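Local coordinates for hypothetical protein APC35681 (Geobacillus stearothermophilus, PDB 1RFZ) that has no established function but may act as a phosphatidylglycerophosphatase, hydrolysing phosphatidylglycerophosphate, at residues 15-20 against 53-58; 34-39 against 125-130; 76-81 against 138-143; 106-109 against 115-118; 121-126 against 145-150. All blocks are in the same frame, centred on the assembly; numbering follows the deposited sequence.

Contact 1 of 5, residues 15-20 against 53-58; sequences TARRWL and NVNRVI. With SO4 (sulfate ion), chain E.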
# COMPACT_ATOMS: atom_id res chain seq x y z
N THR A 15 -24.36 -2.15 -11.56
CA THR A 15 -24.85 -1.68 -10.27
C THR A 15 -23.96 -0.59 -9.67
O THR A 15 -24.46 0.36 -9.07
CB THR A 15 -24.95 -2.86 -9.28
OG1 THR A 15 -25.97 -3.76 -9.72
CG2 THR A 15 -25.28 -2.36 -7.88
N ALA A 16 -22.66 -0.73 -9.85
CA ALA A 16 -21.73 0.26 -9.33
C ALA A 16 -21.91 1.57 -10.07
O ALA A 16 -21.73 2.65 -9.49
CB ALA A 16 -20.33 -0.24 -9.48
N ARG A 17 -22.28 1.49 -11.34
CA ARG A 17 -22.50 2.70 -12.14
C ARG A 17 -23.78 3.39 -11.70
O ARG A 17 -23.82 4.61 -11.56
CB ARG A 17 -22.60 2.36 -13.63
CG ARG A 17 -21.26 2.20 -14.32
CD ARG A 17 -21.41 1.59 -15.70
NE ARG A 17 -20.12 1.53 -16.40
CZ ARG A 17 -19.53 2.58 -16.98
NH1 ARG A 17 -20.12 3.77 -16.96
NH2 ARG A 17 -18.34 2.45 -17.56
N ARG A 18 -24.83 2.61 -11.47
CA ARG A 18 -26.11 3.17 -11.06
C ARG A 18 -25.96 3.91 -9.72
O ARG A 18 -26.31 5.08 -9.62
CB ARG A 18 -27.15 2.05 -10.95
CG ARG A 18 -28.60 2.54 -10.96
CD ARG A 18 -29.53 1.36 -10.82
NE ARG A 18 -29.16 0.54 -9.67
CZ ARG A 18 -29.77 -0.59 -9.32
NH1 ARG A 18 -30.80 -1.04 -10.03
NH2 ARG A 18 -29.36 -1.27 -8.26
N TRP A 19 -25.44 3.22 -8.71
CA TRP A 19 -25.24 3.84 -7.40
C TRP A 19 -24.54 5.19 -7.56
O TRP A 19 -24.97 6.19 -6.97
CB TRP A 19 -24.42 2.93 -6.49
CG TRP A 19 -25.16 1.71 -6.00
CD1 TRP A 19 -26.22 1.11 -6.60
CD2 TRP A 19 -24.82 0.88 -4.87
NE1 TRP A 19 -26.56 -0.04 -5.93
CE2 TRP A 19 -25.72 -0.20 -4.87
CE3 TRP A 19 -23.85 0.95 -3.87
CZ2 TRP A 19 -25.67 -1.22 -3.91
CZ3 TRP A 19 -23.80 -0.06 -2.90
CH2 TRP A 19 -24.71 -1.13 -2.94
N LEU A 20 -23.46 5.22 -8.34
CA LEU A 20 -22.71 6.47 -8.56
C LEU A 20 -23.64 7.58 -9.03
O LEU A 20 -23.56 8.71 -8.56
CB LEU A 20 -21.58 6.28 -9.59
CG LEU A 20 -20.32 5.51 -9.18
CD1 LEU A 20 -19.24 5.68 -10.24
CD2 LEU A 20 -19.81 6.06 -7.86
N ASN A 53 -11.08 6.27 -20.31
CA ASN A 53 -10.27 5.89 -19.16
C ASN A 53 -11.13 5.72 -17.90
O ASN A 53 -11.08 4.69 -17.23
CB ASN A 53 -9.19 6.95 -18.95
CG ASN A 53 -7.99 6.74 -19.88
OD1 ASN A 53 -7.27 5.75 -19.75
ND2 ASN A 53 -7.78 7.68 -20.81
N VAL A 54 -11.93 6.74 -17.58
CA VAL A 54 -12.81 6.63 -16.42
C VAL A 54 -13.62 5.31 -16.51
O VAL A 54 -13.76 4.58 -15.52
CB VAL A 54 -13.76 7.84 -16.33
CG1 VAL A 54 -14.53 7.81 -15.01
CG2 VAL A 54 -12.95 9.11 -16.43
N ASN A 55 -14.13 5.00 -17.70
CA ASN A 55 -14.90 3.77 -17.87
C ASN A 55 -14.00 2.58 -17.63
O ASN A 55 -14.41 1.56 -17.07
CB ASN A 55 -15.49 3.69 -19.28
CG ASN A 55 -16.64 4.66 -19.49
OD1 ASN A 55 -17.55 4.75 -18.67
ND2 ASN A 55 -16.62 5.37 -20.61
N ARG A 56 -12.76 2.72 -18.07
CA ARG A 56 -11.79 1.65 -17.93
C ARG A 56 -11.57 1.25 -16.48
O ARG A 56 -11.58 0.06 -16.15
CB ARG A 56 -10.47 2.05 -18.56
CG ARG A 56 -9.83 0.90 -19.27
CD ARG A 56 -10.75 0.38 -20.33
NE ARG A 56 -10.33 -0.94 -20.78
CZ ARG A 56 -10.95 -1.62 -21.74
NH1 ARG A 56 -12.02 -1.10 -22.34
NH2 ARG A 56 -10.50 -2.82 -22.08
N VAL A 57 -11.36 2.24 -15.61
CA VAL A 57 -11.15 1.98 -14.20
C VAL A 57 -12.39 1.34 -13.56
O VAL A 57 -12.29 0.39 -12.76
CB VAL A 57 -10.83 3.30 -13.46
CG1 VAL A 57 -10.99 3.14 -11.95
CG2 VAL A 57 -9.42 3.72 -13.79
N ILE A 58 -13.56 1.85 -13.92
CA ILE A 58 -14.81 1.36 -13.37
C ILE A 58 -15.12 -0.08 -13.78
O ILE A 58 -15.79 -0.81 -13.04
CB ILE A 58 -15.95 2.34 -13.74
CG1 ILE A 58 -15.83 3.59 -12.85
CG2 ILE A 58 -17.31 1.69 -13.54
CD1 ILE A 58 -16.61 4.81 -13.32
S SO4 E . -6.87 -1.81 -19.41
O1 SO4 E . -5.41 -1.59 -19.28
O2 SO4 E . -7.36 -1.10 -20.61
O3 SO4 E . -7.59 -1.35 -18.20
O4 SO4 E . -7.16 -3.26 -19.56
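Arg17 and Leu20 of helix 13-22 meet Ile58 and Asn55 of helix 47-58, a worked example of two helices whose contact is made by side chains, their backbones lying well apart. The axes of the two segments stay 11.9 Å apart, so side chains bridge the gap; their directions differ by 120°. The compact part is apolar. Ile58 points at the opposite helix and sends out two branches: its CD1 meets Leu20 CD1 tip to tip at 4.1 Å, while its CG2 lies over one face of the Arg17 guanidinium, toward the rim, 4.0 Å from NE of that arginine.

The outer part is polar and less enclosed. The Arg17 chain runs extended from CG to NE and carries its guanidinium past Ile58 to Asn55. There NH2 donates to Asn55 OD1 over 2.7 Å in a nearly straight bond (165°), the oxygen lying almost exactly in the guanidinium plane, although the donor is tilted from the carbonyl plane of the amide. NH1 of Arg17 adds only a weak bond to the same oxygen, and a salt bridge to Glu13 engages NE. On the solvent side Arg56 takes no part in the helix pairing; its NE holds O2 of a sulfate, probably from the crystallisation liquor, which Arg159 also binds. This is an interhelical contact of an all-helical fold: around it, Leu20 rests on Ile67 and Ile71 of helix 61-76 and on Leu145 of helix 145-163, and Arg17 touches Val27 of helix 27-38.

Contact 2 of 5, residues 34-39 against 125-130; sequences VYYLQS and QKPGIL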
# COMPACT_ATOMS: atom_id res chain seq x y z
N VAL A 34 -10.52 14.29 -14.75
CA VAL A 34 -9.38 13.78 -15.50
C VAL A 34 -8.80 14.83 -16.44
O VAL A 34 -7.58 14.92 -16.61
CB VAL A 34 -9.74 12.52 -16.31
CG1 VAL A 34 -8.48 11.91 -16.92
CG2 VAL A 34 -10.41 11.50 -15.43
N TYR A 35 -9.66 15.64 -17.06
CA TYR A 35 -9.18 16.69 -17.95
C TYR A 35 -8.40 17.71 -17.09
O TYR A 35 -7.36 18.23 -17.50
CB TYR A 35 -10.35 17.39 -18.66
CG TYR A 35 -9.98 18.11 -19.94
CD1 TYR A 35 -9.81 17.40 -21.14
CD2 TYR A 35 -9.82 19.51 -19.97
CE1 TYR A 35 -9.48 18.06 -22.33
CE2 TYR A 35 -9.49 20.18 -21.16
CZ TYR A 35 -9.32 19.45 -22.34
OH TYR A 35 -8.98 20.09 -23.52
N TYR A 36 -8.91 17.98 -15.89
CA TYR A 36 -8.29 18.91 -14.96
C TYR A 36 -6.86 18.50 -14.61
O TYR A 36 -5.98 19.34 -14.47
CB TYR A 36 -9.14 19.00 -13.68
CG TYR A 36 -8.53 19.72 -12.49
CD1 TYR A 36 -7.49 19.14 -11.75
CD2 TYR A 36 -9.03 20.95 -12.06
CE1 TYR A 36 -6.97 19.77 -10.61
CE2 TYR A 36 -8.52 21.59 -10.92
CZ TYR A 36 -7.49 21.01 -10.19
OH TYR A 36 -6.97 21.65 -9.06
N LEU A 37 -6.63 17.19 -14.49
CA LEU A 37 -5.30 16.67 -14.16
C LEU A 37 -4.40 16.46 -15.38
O LEU A 37 -3.22 16.79 -15.35
CB LEU A 37 -5.42 15.34 -13.41
CG LEU A 37 -6.17 15.32 -12.07
CD1 LEU A 37 -6.39 13.87 -11.62
CD2 LEU A 37 -5.39 16.10 -11.03
N GLN A 38 -4.97 15.92 -16.45
CA GLN A 38 -4.17 15.64 -17.64
C GLN A 38 -4.18 16.70 -18.74
O GLN A 38 -3.42 16.60 -19.72
CB GLN A 38 -4.60 14.29 -18.22
CG GLN A 38 -4.03 13.08 -17.49
CD GLN A 38 -2.59 12.79 -17.86
OE1 GLN A 38 -2.26 12.61 -19.03
NE2 GLN A 38 -1.71 12.74 -16.86
N SER A 39 -5.01 17.73 -18.58
CA SER A 39 -5.09 18.79 -19.58
C SER A 39 -3.72 19.41 -19.82
O SER A 39 -3.16 19.30 -20.91
CB SER A 39 -6.06 19.87 -19.11
OG SER A 39 -6.61 20.57 -20.22
N GLN A 125 -7.62 20.07 -3.35
CA GLN A 125 -8.18 21.13 -4.19
C GLN A 125 -9.66 20.91 -4.52
O GLN A 125 -10.30 21.77 -5.12
CB GLN A 125 -7.40 21.24 -5.52
CG GLN A 125 -5.90 21.50 -5.42
CD GLN A 125 -5.57 22.93 -5.04
OE1 GLN A 125 -4.67 23.55 -5.62
NE2 GLN A 125 -6.27 23.46 -4.04
N LYS A 126 -10.19 19.74 -4.17
CA LYS A 126 -11.58 19.38 -4.44
C LYS A 126 -12.33 20.05 -5.61
O LYS A 126 -13.43 20.57 -5.44
CB LYS A 126 -12.40 19.55 -3.16
CG LYS A 126 -12.00 18.57 -2.10
CD LYS A 126 -12.68 18.89 -0.80
CE LYS A 126 -11.97 18.16 0.33
NZ LYS A 126 -12.20 18.83 1.65
N PRO A 127 -11.75 20.03 -6.83
CA PRO A 127 -12.42 20.65 -7.97
C PRO A 127 -13.63 19.82 -8.47
O PRO A 127 -13.76 18.64 -8.13
CB PRO A 127 -11.31 20.74 -9.00
CG PRO A 127 -10.51 19.52 -8.73
CD PRO A 127 -10.43 19.49 -7.23
N GLY A 128 -14.51 20.47 -9.24
CA GLY A 128 -15.70 19.82 -9.79
C GLY A 128 -16.66 19.21 -8.79
O GLY A 128 -16.90 19.77 -7.71
N ILE A 129 -17.23 18.05 -9.14
CA ILE A 129 -18.18 17.38 -8.27
C ILE A 129 -17.70 17.31 -6.83
O ILE A 129 -18.48 17.52 -5.90
CB ILE A 129 -18.46 15.94 -8.71
CG1 ILE A 129 -17.50 15.55 -9.83
CG2 ILE A 129 -19.91 15.79 -9.10
CD1 ILE A 129 -17.55 14.08 -10.19
N LEU A 130 -16.42 17.00 -6.65
CA LEU A 130 -15.83 16.89 -5.32
C LEU A 130 -16.36 18.02 -4.46
O LEU A 130 -16.66 17.84 -3.27
CB LEU A 130 -14.30 16.92 -5.43
CG LEU A 130 -13.75 15.69 -6.17
CD1 LEU A 130 -12.24 15.82 -6.42
CD2 LEU A 130 -14.06 14.42 -5.35
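Tyr36, near the end of helix 27-38, lays its ring against Pro127 in the turn between helices 115-125 and 129-134. Its CB leaves the backbone in the direction of that turn, and chi1 of 169°, with CG anti to the backbone N, brings the ring up to the proline. CB and CG serve as a stem; touching starts at CD2, 3.8 Å from Pro127 CB. One atom further out, CE2 comes to 3.5 Å from that same carbon. At CZ the nearest partner changes to Pro127 CG, 3.7 Å away. This CG stands over the ring face, 16° off the normal through the centroid, which makes a CH-pi contact. The phenol end passes beyond the proline: OH lies 3.6 Å from Gln125 CB, against the aliphatic start of that side chain, with no hydrogen bond between the two residues.

Lys126, the first residue past the helix to leave helical angles, has a positive phi, and the chain turns there just ahead of Pro127. Tyr36 also rests on Tyr121 and Ile122. The contact is a CH-pi packing of a helix aromatic on the proline of an interhelical turn, at the surface of an all-helical fold.

Contact 3 of 5, residues 76-81 against 138-143; sequences LAEDGR and TGKCNT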
# COMPACT_ATOMS: atom_id res chain seq x y z
N LEU A 76 -25.83 4.09 5.06
CA LEU A 76 -26.22 3.72 6.42
C LEU A 76 -25.92 4.85 7.40
O LEU A 76 -26.67 5.09 8.34
CB LEU A 76 -25.49 2.47 6.90
CG LEU A 76 -25.93 1.13 6.32
CD1 LEU A 76 -24.94 0.68 5.27
CD2 LEU A 76 -26.02 0.11 7.44
N ALA A 77 -24.80 5.53 7.18
CA ALA A 77 -24.41 6.64 8.04
C ALA A 77 -25.32 7.84 7.76
O ALA A 77 -25.45 8.74 8.59
CB ALA A 77 -22.94 7.01 7.79
N GLU A 78 -25.96 7.85 6.59
CA GLU A 78 -26.86 8.93 6.21
C GLU A 78 -28.25 8.62 6.74
O GLU A 78 -29.03 9.54 7.01
CB GLU A 78 -26.90 9.06 4.69
CG GLU A 78 -27.78 10.19 4.19
CD GLU A 78 -27.77 10.29 2.67
OE1 GLU A 78 -26.70 10.58 2.10
OE2 GLU A 78 -28.84 10.08 2.06
N ASP A 79 -28.56 7.33 6.89
CA ASP A 79 -29.85 6.87 7.40
C ASP A 79 -29.66 6.48 8.86
O ASP A 79 -30.44 5.71 9.40
CB ASP A 79 -30.36 5.64 6.65
CG ASP A 79 -30.37 5.81 5.15
OD1 ASP A 79 -30.79 6.88 4.66
OD2 ASP A 79 -29.98 4.85 4.45
N GLY A 80 -28.60 7.00 9.48
CA GLY A 80 -28.33 6.67 10.87
C GLY A 80 -28.53 5.22 11.27
O GLY A 80 -28.72 4.94 12.45
N ARG A 81 -28.47 4.29 10.31
CA ARG A 81 -28.65 2.86 10.61
C ARG A 81 -27.41 2.19 11.25
O ARG A 81 -27.50 1.08 11.78
CB ARG A 81 -29.03 2.10 9.33
CG ARG A 81 -30.51 1.74 9.20
CD ARG A 81 -30.79 0.26 9.51
NE ARG A 81 -32.21 -0.10 9.40
CZ ARG A 81 -32.69 -1.33 9.52
NH1 ARG A 81 -31.87 -2.35 9.75
NH2 ARG A 81 -33.99 -1.55 9.41
N THR A 138 -25.42 20.10 1.99
CA THR A 138 -26.37 19.37 1.15
C THR A 138 -27.20 18.34 1.92
O THR A 138 -28.19 17.82 1.40
CB THR A 138 -25.65 18.63 -0.01
OG1 THR A 138 -24.81 17.60 0.53
CG2 THR A 138 -24.80 19.60 -0.83
N GLY A 139 -26.80 18.04 3.14
CA GLY A 139 -27.53 17.07 3.94
C GLY A 139 -27.12 15.64 3.65
O GLY A 139 -27.34 14.74 4.47
N LYS A 140 -26.51 15.43 2.49
CA LYS A 140 -26.05 14.10 2.08
C LYS A 140 -24.65 13.78 2.63
O LYS A 140 -23.77 14.63 2.62
CB LYS A 140 -26.03 14.00 0.55
CG LYS A 140 -27.35 13.59 -0.10
CD LYS A 140 -27.13 13.38 -1.59
CE LYS A 140 -28.35 12.79 -2.32
NZ LYS A 140 -28.07 12.61 -3.78
N CYS A 141 -24.47 12.54 3.09
CA CYS A 141 -23.19 12.06 3.63
C CYS A 141 -22.33 11.44 2.53
O CYS A 141 -22.69 10.39 1.97
CB CYS A 141 -23.44 11.02 4.72
SG CYS A 141 -21.93 10.23 5.31
N ASN A 142 -21.20 12.07 2.24
CA ASN A 142 -20.30 11.60 1.19
C ASN A 142 -18.89 11.29 1.70
O ASN A 142 -17.91 11.48 0.98
CB ASN A 142 -20.23 12.65 0.08
CG ASN A 142 -21.58 12.92 -0.55
OD1 ASN A 142 -22.26 12.00 -1.01
ND2 ASN A 142 -21.98 14.18 -0.59
N THR A 143 -18.81 10.79 2.92
CA THR A 143 -17.53 10.44 3.54
C THR A 143 -16.60 9.65 2.61
O THR A 143 -15.47 10.05 2.35
CB THR A 143 -17.75 9.62 4.83
OG1 THR A 143 -18.26 10.49 5.85
CG2 THR A 143 -16.44 8.99 5.30
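The carboxylate of Glu78 meets the backbone of Cys141 through OE1 alone, Cys141 N approaching on the anti side and 28° out of the carboxylate plane, neither squarely over a face nor strictly at the edge. Here two loops of an all-helical fold are tied together, the one between helices 61-76 and 86-92 and the one between helices 129-134 and 145-163. A side chain binds a backbone N-H to join these two irregular segments.

The bond is 3.1 Å long with an angle of 155° at the hydrogen. Glu78 reaches it because its chain is extended, with CG anti to the backbone N (chi1 -178°). The same OE1 forms a salt bridge with Arg23, a second partner that probably fixes the carboxylate's rotation and favours its charged form. Lys140, by contrast, offers mainly its stem: OE1 of Glu78 lies 3.8 Å from Lys140 CG, while NZ stays 6.4 Å from that oxygen and makes no contact with it. Beside the polar link the loops also meet through apolar atoms. Glu78 CB lies 4.0 Å from Cys141 CB, and Cys141 SG, anti to its own backbone N, ends 4.2 Å from Ala77 CB.

Contact 4 of 5, residues 106-109 against 115-118; sequences SIVN and GFTN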
# COMPACT_ATOMS: atom_id res chain seq x y z
N SER A 106 -6.83 1.77 -2.79
CA SER A 106 -6.97 0.51 -3.49
C SER A 106 -7.46 0.76 -4.90
O SER A 106 -7.23 -0.05 -5.80
CB SER A 106 -7.92 -0.44 -2.76
OG SER A 106 -9.22 0.10 -2.68
N ILE A 107 -8.14 1.88 -5.11
CA ILE A 107 -8.61 2.20 -6.45
C ILE A 107 -7.40 2.75 -7.19
O ILE A 107 -7.07 2.29 -8.28
CB ILE A 107 -9.75 3.25 -6.43
CG1 ILE A 107 -11.03 2.60 -5.87
CG2 ILE A 107 -9.99 3.81 -7.84
CD1 ILE A 107 -12.18 3.55 -5.82
N VAL A 108 -6.74 3.73 -6.58
CA VAL A 108 -5.56 4.36 -7.17
C VAL A 108 -4.48 3.34 -7.53
O VAL A 108 -3.86 3.47 -8.57
CB VAL A 108 -4.94 5.42 -6.23
CG1 VAL A 108 -4.00 6.31 -7.01
CG2 VAL A 108 -6.02 6.26 -5.59
N ASN A 109 -4.24 2.36 -6.67
CA ASN A 109 -3.22 1.34 -6.94
C ASN A 109 -3.52 0.55 -8.19
O ASN A 109 -2.61 0.09 -8.88
CB ASN A 109 -3.08 0.35 -5.77
CG ASN A 109 -1.86 0.63 -4.91
OD1 ASN A 109 -0.87 1.20 -5.38
ND2 ASN A 109 -1.93 0.23 -3.64
N GLY A 115 -0.20 7.36 -9.81
CA GLY A 115 -1.37 8.15 -9.49
C GLY A 115 -1.51 8.63 -8.05
O GLY A 115 -2.47 9.33 -7.75
N PHE A 116 -0.58 8.29 -7.17
CA PHE A 116 -0.69 8.71 -5.78
C PHE A 116 -0.75 10.21 -5.60
O PHE A 116 -1.65 10.73 -4.95
CB PHE A 116 0.47 8.19 -4.94
CG PHE A 116 0.43 6.71 -4.68
CD1 PHE A 116 -0.73 5.98 -4.93
CD2 PHE A 116 1.56 6.06 -4.19
CE1 PHE A 116 -0.77 4.61 -4.69
CE2 PHE A 116 1.53 4.70 -3.95
CZ PHE A 116 0.36 3.97 -4.20
N THR A 117 0.22 10.91 -6.15
CA THR A 117 0.28 12.35 -6.02
C THR A 117 -0.99 13.04 -6.53
O THR A 117 -1.60 13.85 -5.83
CB THR A 117 1.52 12.90 -6.72
OG1 THR A 117 1.34 14.29 -6.96
CG2 THR A 117 1.78 12.16 -8.03
N ASN A 118 -1.42 12.71 -7.75
CA ASN A 118 -2.63 13.34 -8.26
C ASN A 118 -3.83 13.09 -7.36
O ASN A 118 -4.71 13.94 -7.24
CB ASN A 118 -2.95 12.85 -9.67
CG ASN A 118 -2.26 13.68 -10.74
OD1 ASN A 118 -1.69 14.75 -10.46
ND2 ASN A 118 -2.32 13.20 -11.97
O HOH W 1 -2.60 5.00 -10.13
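Val108 and Phe116 meet because their first torsions turn them into the same angle of a helix-loop-helix corner. In Val108, chi1 of -164° sets CG1 opposite the backbone N and presents this branch to the start of helix 115-125. In Phe116, chi1 of -71° holds CG beside the backbone N and brings the ring back toward the end of helix 99-109.

Val108 CG1 then has two neighbours: Gly115 O at 3.5 Å and Phe116 CD1 at 3.9 Å, the latter met at the ring's edge. With no side chain on Gly115, the valine packs directly on peptide atoms, and the CA atoms of these two residues are 6.1 Å apart. Further round the same edge comes the amide of Asn109, whose OD1 lies near the ring plane, 3.3 Å from Phe116 CZ. Amide and ring planes are 59° apart, so the oxygen faces the ring's hydrogens while the amide is turned well away from stacking. A water lies between Val108 O and Gly115 N, but its place is doubtful: it sits very short of the first and is only weakly bonded to the second.

Helix 145-163 lies behind the corner, Val108 packing on Ala151 and Ile107 on Ile148. The corner also meets other subunits: Phe116 packs on Leu105 of the third subunit, and Asn109 on Asn109 of the fourth.

Contact 5 of 5, residues 121-126 against 145-150; sequences YIDKQK and LDDIVG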
# COMPACT_ATOMS: atom_id res chain seq x y z
N TYR A 121 -3.69 15.25 -4.37
CA TYR A 121 -3.80 16.58 -4.94
C TYR A 121 -5.25 17.05 -5.15
O TYR A 121 -5.63 18.12 -4.67
CB TYR A 121 -3.04 16.67 -6.26
CG TYR A 121 -3.11 18.04 -6.85
CD1 TYR A 121 -3.69 18.25 -8.10
CD2 TYR A 121 -2.62 19.15 -6.15
CE1 TYR A 121 -3.79 19.52 -8.66
CE2 TYR A 121 -2.71 20.43 -6.69
CZ TYR A 121 -3.30 20.60 -7.95
OH TYR A 121 -3.41 21.86 -8.49
N ILE A 122 -6.05 16.27 -5.88
CA ILE A 122 -7.43 16.71 -6.07
C ILE A 122 -8.28 16.44 -4.85
O ILE A 122 -9.42 16.88 -4.78
CB ILE A 122 -8.13 16.06 -7.30
CG1 ILE A 122 -7.72 14.61 -7.46
CG2 ILE A 122 -7.85 16.87 -8.54
CD1 ILE A 122 -8.42 13.92 -8.65
N ASP A 123 -7.74 15.71 -3.87
CA ASP A 123 -8.53 15.46 -2.68
C ASP A 123 -8.48 16.72 -1.82
O ASP A 123 -9.35 16.96 -1.00
CB ASP A 123 -7.99 14.24 -1.92
CG ASP A 123 -8.95 13.76 -0.84
OD1 ASP A 123 -10.18 13.73 -1.11
OD2 ASP A 123 -8.49 13.41 0.26
N LYS A 124 -7.44 17.52 -2.04
CA LYS A 124 -7.31 18.78 -1.31
C LYS A 124 -7.97 19.92 -2.08
O LYS A 124 -8.79 20.64 -1.53
CB LYS A 124 -5.83 19.10 -1.06
CG LYS A 124 -5.39 18.95 0.38
CD LYS A 124 -5.14 20.31 1.01
CE LYS A 124 -4.97 20.23 2.52
NZ LYS A 124 -6.26 19.91 3.23
N GLN A 125 -7.62 20.07 -3.35
CA GLN A 125 -8.18 21.13 -4.19
C GLN A 125 -9.66 20.91 -4.52
O GLN A 125 -10.30 21.77 -5.12
CB GLN A 125 -7.40 21.24 -5.52
CG GLN A 125 -5.90 21.50 -5.42
CD GLN A 125 -5.57 22.93 -5.04
OE1 GLN A 125 -4.67 23.55 -5.62
NE2 GLN A 125 -6.27 23.46 -4.04
N LYS A 126 -10.19 19.74 -4.17
CA LYS A 126 -11.58 19.38 -4.44
C LYS A 126 -12.33 20.05 -5.61
O LYS A 126 -13.43 20.57 -5.44
CB LYS A 126 -12.40 19.55 -3.16
CG LYS A 126 -12.00 18.57 -2.10
CD LYS A 126 -12.68 18.89 -0.80
CE LYS A 126 -11.97 18.16 0.33
NZ LYS A 126 -12.20 18.83 1.65
N LEU A 145 -17.46 8.38 -0.76
CA LEU A 145 -17.59 8.74 -2.16
C LEU A 145 -16.71 9.86 -2.72
O LEU A 145 -16.16 9.70 -3.81
CB LEU A 145 -19.05 9.04 -2.51
CG LEU A 145 -19.18 9.18 -4.04
CD1 LEU A 145 -18.80 7.85 -4.70
CD2 LEU A 145 -20.59 9.61 -4.44
N ASP A 146 -16.57 10.98 -2.02
CA ASP A 146 -15.75 12.05 -2.59
C ASP A 146 -14.27 11.70 -2.60
O ASP A 146 -13.46 12.40 -3.22
CB ASP A 146 -16.01 13.38 -1.87
CG ASP A 146 -15.27 13.51 -0.57
OD1 ASP A 146 -15.43 12.62 0.30
OD2 ASP A 146 -14.52 14.51 -0.42
N ASP A 147 -13.92 10.61 -1.93
CA ASP A 147 -12.54 10.12 -1.90
C ASP A 147 -12.34 9.17 -3.09
O ASP A 147 -11.34 9.24 -3.80
CB ASP A 147 -12.27 9.34 -0.60
CG ASP A 147 -11.64 10.20 0.49
OD1 ASP A 147 -11.43 9.67 1.60
OD2 ASP A 147 -11.34 11.39 0.24
N ILE A 148 -13.32 8.28 -3.31
CA ILE A 148 -13.24 7.37 -4.42
C ILE A 148 -13.47 8.09 -5.74
O ILE A 148 -12.92 7.69 -6.77
CB ILE A 148 -14.23 6.20 -4.25
CG1 ILE A 148 -15.65 6.70 -4.21
CG2 ILE A 148 -13.96 5.48 -2.96
CD1 ILE A 148 -16.61 5.64 -3.67
N VAL A 149 -14.26 9.15 -5.74
CA VAL A 149 -14.47 9.87 -6.99
C VAL A 149 -13.13 10.46 -7.40
O VAL A 149 -12.78 10.48 -8.58
CB VAL A 149 -15.48 11.03 -6.86
CG1 VAL A 149 -15.51 11.85 -8.14
CG2 VAL A 149 -16.86 10.49 -6.56
N GLY A 150 -12.40 10.94 -6.39
CA GLY A 150 -11.10 11.55 -6.63
C GLY A 150 -10.09 10.49 -6.99
O GLY A 150 -9.22 10.71 -7.85
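Asp123, Gly150 and Ile122 bury most of the surface where helix 115-125 crosses the start of helix 145-163. The segment axes come within 9.5 Å at 132°, and the CA atoms of Asp123 and Gly150 are only 6.1 Å apart. Gly150 has no side chain, and Ile122 packs on its backbone. The isoleucine CD1 settles there, 3.4 Å from Gly150 O and 4.1 Å from Gly150 CA, and is the non-charged half of the contact.

Asp123 makes the other half. A chi1 of -168° puts its CG anti to the backbone N and brings the carboxylate up to Asp147. Asp123 OD1 and Asp147 OD2 stand 2.9 Å apart, two carboxylate oxygens that do not form a hydrogen bond; at this resolution the exact distance carries little weight. The carboxylate planes are 63° apart. Asp146, on the same turn, brings its OD2 to 4.5 Å from Asp123 OD1. All three aspartates are buried.

More acids gather nearby: Glu101 lies close to both Asp123 and Asp147, and Asp100 close to Asp147. A buried cluster of carboxylates drawn from three helices could suit a cation, as in metal-dependent phosphatases, if the protein has the activity suggested by its family; no metal is seen among the atoms here.

How the contacts relate
From the N terminus, contact 1 closes the first loop, bringing helix 47-58 back to helix 13-22. Contact 2 opens inside that loop at helix 27-38 and closes far beyond it, so the two cross, meeting where Val34 packs on Val54. Contact 3 opens after contact 1 has closed and crosses contact 2. The short loop of contact 4 is nested within both contact 2 and contact 3. Contact 5 then starts on helix 115-125, sharing Gln125 and Lys126 with contact 2, and crosses contact 3 before ending on helix 145-163. That last helix also touches contacts 1, 2 and 4, linking early and late helices; contact 3 joins peripheral loops.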